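TPR repeat-containing protein (Cytophaga hutchinsonii, PDB 3U4T) is of unknown function but, as a tetratricopeptide-repeat protein built of paired helices, probably serves as a scaffold for protein-protein interactions. Local coordinates at residues N246-D251 with K255-G260. The protein carries 1 engineered substitution. Sequence-based numbering, arbitrary orientation.
Sequences NILALD and KKAIDG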
loop_
_atom_site.group_PDB
_atom_site.type_symbol
_atom_site.label_atom_id
_atom_site.label_comp_id
_atom_site.label_asym_id
_atom_site.label_seq_id
_atom_site.Cartn_x
_atom_site.Cartn_y
_atom_site.Cartn_z
ATOM N N ASN A 246 -13.760 -21.429 17.147
ATOM C CA ASN A 246 -12.932 -20.233 17.261
ATOM C C ASN A 246 -13.516 -19.059 16.491
ATOM O O ASN A 246 -13.321 -17.902 16.867
ATOM C CB ASN A 246 -11.527 -20.502 16.761
ATOM C CG ASN A 246 -10.887 -21.637 17.488
ATOM O OD1 ASN A 246 -11.154 -21.843 18.674
ATOM N ND2 ASN A 246 -10.034 -22.385 16.798
ATOM N N ILE A 247 -14.239 -19.358 15.416
ATOM C CA ILE A 247 -14.841 -18.311 14.606
ATOM C C ILE A 247 -16.029 -17.647 15.299
ATOM O O ILE A 247 -16.138 -16.414 15.304
ATOM C CB ILE A 247 -15.279 -18.861 13.249
ATOM C CG1 ILE A 247 -14.044 -19.356 12.499
ATOM C CG2 ILE A 247 -16.009 -17.776 12.442
ATOM C CD1 ILE A 247 -14.359 -20.106 11.238
ATOM N N LEU A 248 -16.916 -18.456 15.881
ATOM C CA LEU A 248 -18.084 -17.929 16.592
ATOM C C LEU A 248 -17.610 -17.101 17.783
ATOM O O LEU A 248 -18.171 -16.043 18.075
ATOM C CB LEU A 248 -18.981 -19.074 17.076
ATOM C CG LEU A 248 -19.660 -19.898 15.979
ATOM C CD1 LEU A 248 -20.460 -21.057 16.555
ATOM C CD2 LEU A 248 -20.564 -18.969 15.209
ATOM N N ALA A 249 -16.579 -17.589 18.475
ATOM C CA ALA A 249 -16.007 -16.883 19.622
ATOM C C ALA A 249 -15.611 -15.464 19.183
ATOM O O ALA A 249 -15.588 -14.532 19.993
ATOM C CB ALA A 249 -14.771 -17.648 20.155
ATOM N N LEU A 250 -15.295 -15.315 17.897
ATOM C CA LEU A 250 -14.900 -14.027 17.316
ATOM C C LEU A 250 -16.092 -13.338 16.657
ATOM O O LEU A 250 -16.141 -12.115 16.550
ATOM C CB LEU A 250 -13.818 -14.236 16.245
ATOM C CG LEU A 250 -12.373 -14.540 16.641
ATOM C CD1 LEU A 250 -11.669 -15.261 15.507
ATOM C CD2 LEU A 250 -11.665 -13.252 16.982
ATOM N N ASP A 251 -17.037 -14.150 16.199
ATOM C CA ASP A 251 -18.234 -13.676 15.523
ATOM C C ASP A 251 -19.367 -14.679 15.768
ATOM O O ASP A 251 -19.512 -15.668 15.043
ATOM C CB ASP A 251 -17.942 -13.548 14.030
ATOM C CG ASP A 251 -19.146 -13.104 13.237
ATOM O OD1 ASP A 251 -20.094 -12.565 13.847
ATOM O OD2 ASP A 251 -19.143 -13.281 12.002
ATOM N N LYS A 255 -22.521 -17.247 9.808
ATOM C CA LYS A 255 -23.337 -18.282 9.179
ATOM C C LYS A 255 -22.614 -19.558 8.720
ATOM O O LYS A 255 -23.170 -20.652 8.819
ATOM C CB LYS A 255 -24.110 -17.666 8.012
ATOM C CG LYS A 255 -24.827 -16.363 8.372
ATOM C CD LYS A 255 -25.785 -15.910 7.273
ATOM C CE LYS A 255 -27.236 -16.260 7.605
ATOM N NZ LYS A 255 -27.451 -17.708 7.881
ATOM N N LYS A 256 -21.389 -19.422 8.217
ATOM C CA LYS A 256 -20.618 -20.581 7.768
ATOM C C LYS A 256 -20.288 -21.506 8.937
ATOM O O LYS A 256 -20.439 -22.724 8.842
ATOM C CB LYS A 256 -19.295 -20.160 7.112
ATOM C CG LYS A 256 -19.385 -19.562 5.716
ATOM C CD LYS A 256 -19.625 -18.054 5.742
ATOM C CE LYS A 256 -21.058 -17.694 6.124
ATOM N NZ LYS A 256 -21.135 -16.843 7.348
ATOM N N ALA A 257 -19.823 -20.922 10.036
ATOM C CA ALA A 257 -19.460 -21.703 11.218
ATOM C C ALA A 257 -20.677 -22.296 11.923
ATOM O O ALA A 257 -20.598 -23.357 12.547
ATOM C CB ALA A 257 -18.671 -20.835 12.188
ATOM N N ILE A 258 -21.806 -21.605 11.829
ATOM C CA ILE A 258 -23.018 -22.089 12.466
ATOM C C ILE A 258 -23.489 -23.356 11.762
ATOM O O ILE A 258 -23.756 -24.374 12.401
ATOM C CB ILE A 258 -24.118 -21.017 12.413
ATOM C CG1 ILE A 258 -23.786 -19.888 13.390
ATOM C CG2 ILE A 258 -25.460 -21.622 12.766
ATOM C CD1 ILE A 258 -24.691 -18.673 13.256
ATOM N N ASP A 259 -23.564 -23.285 10.436
ATOM C CA ASP A 259 -24.017 -24.403 9.614
ATOM C C ASP A 259 -23.023 -25.560 9.545
ATOM O O ASP A 259 -23.396 -26.697 9.235
ATOM C CB ASP A 259 -24.331 -23.897 8.207
ATOM C CG ASP A 259 -25.336 -22.763 8.212
ATOM O OD1 ASP A 259 -26.452 -22.956 8.740
ATOM O OD2 ASP A 259 -25.013 -21.678 7.687
ATOM N N GLY A 260 -21.760 -25.267 9.826
ATOM C CA GLY A 260 -20.752 -26.307 9.805
ATOM C C GLY A 260 -20.820 -27.125 11.081
ATOM O O GLY A 260 -20.243 -28.211 11.163
#
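A257 turns its methyl toward I247 and L248 where helix 237-250 of this TPR-type helical array meets the short C-terminal helix 255-261. The contact joins consecutive helices through a short loop, and all of it across the two segments is apolar. A257 CB lies 4.0 Å from L248 CD2 and about as far from L248 CG, so the methyl rests against the branched end of the leucine. The same methyl also meets I247 CG2 at 4.1 Å, roughly at right angles to its contact with L248 CD2; this is the branch that stands anti to the isoleucine's backbone N. L248 CD2 also reaches I258 CG1, at 3.8 Å, the two side chains crossing at about a right angle. The L248 side chain is carried there by a CG set anti to its carbonyl carbon (chi1 -66°). I247 and A257 are buried; L248, though central to the contact, and I258 at its edge are partly exposed. At the alanine the backbones come to 6.7 Å between I247 CA and A257 CA, and the local axes approach to 9.2 Å at 136° between their N-to-C directions. Behind the contact, I247 also packs on I221, N224 and E225 of helix 217-233, while L250 touches L220, so I247 touches both the preceding and the following helix. The loop itself is tied by side chains: D251 OD1 bonds to T253 OG1, and N254 OD1 receives K256 NZ and, weakly, A257 N. Leading into the loop, I247 O accepts both L250 N, at 2.9 Å, and D251 N, at 2.6 Å.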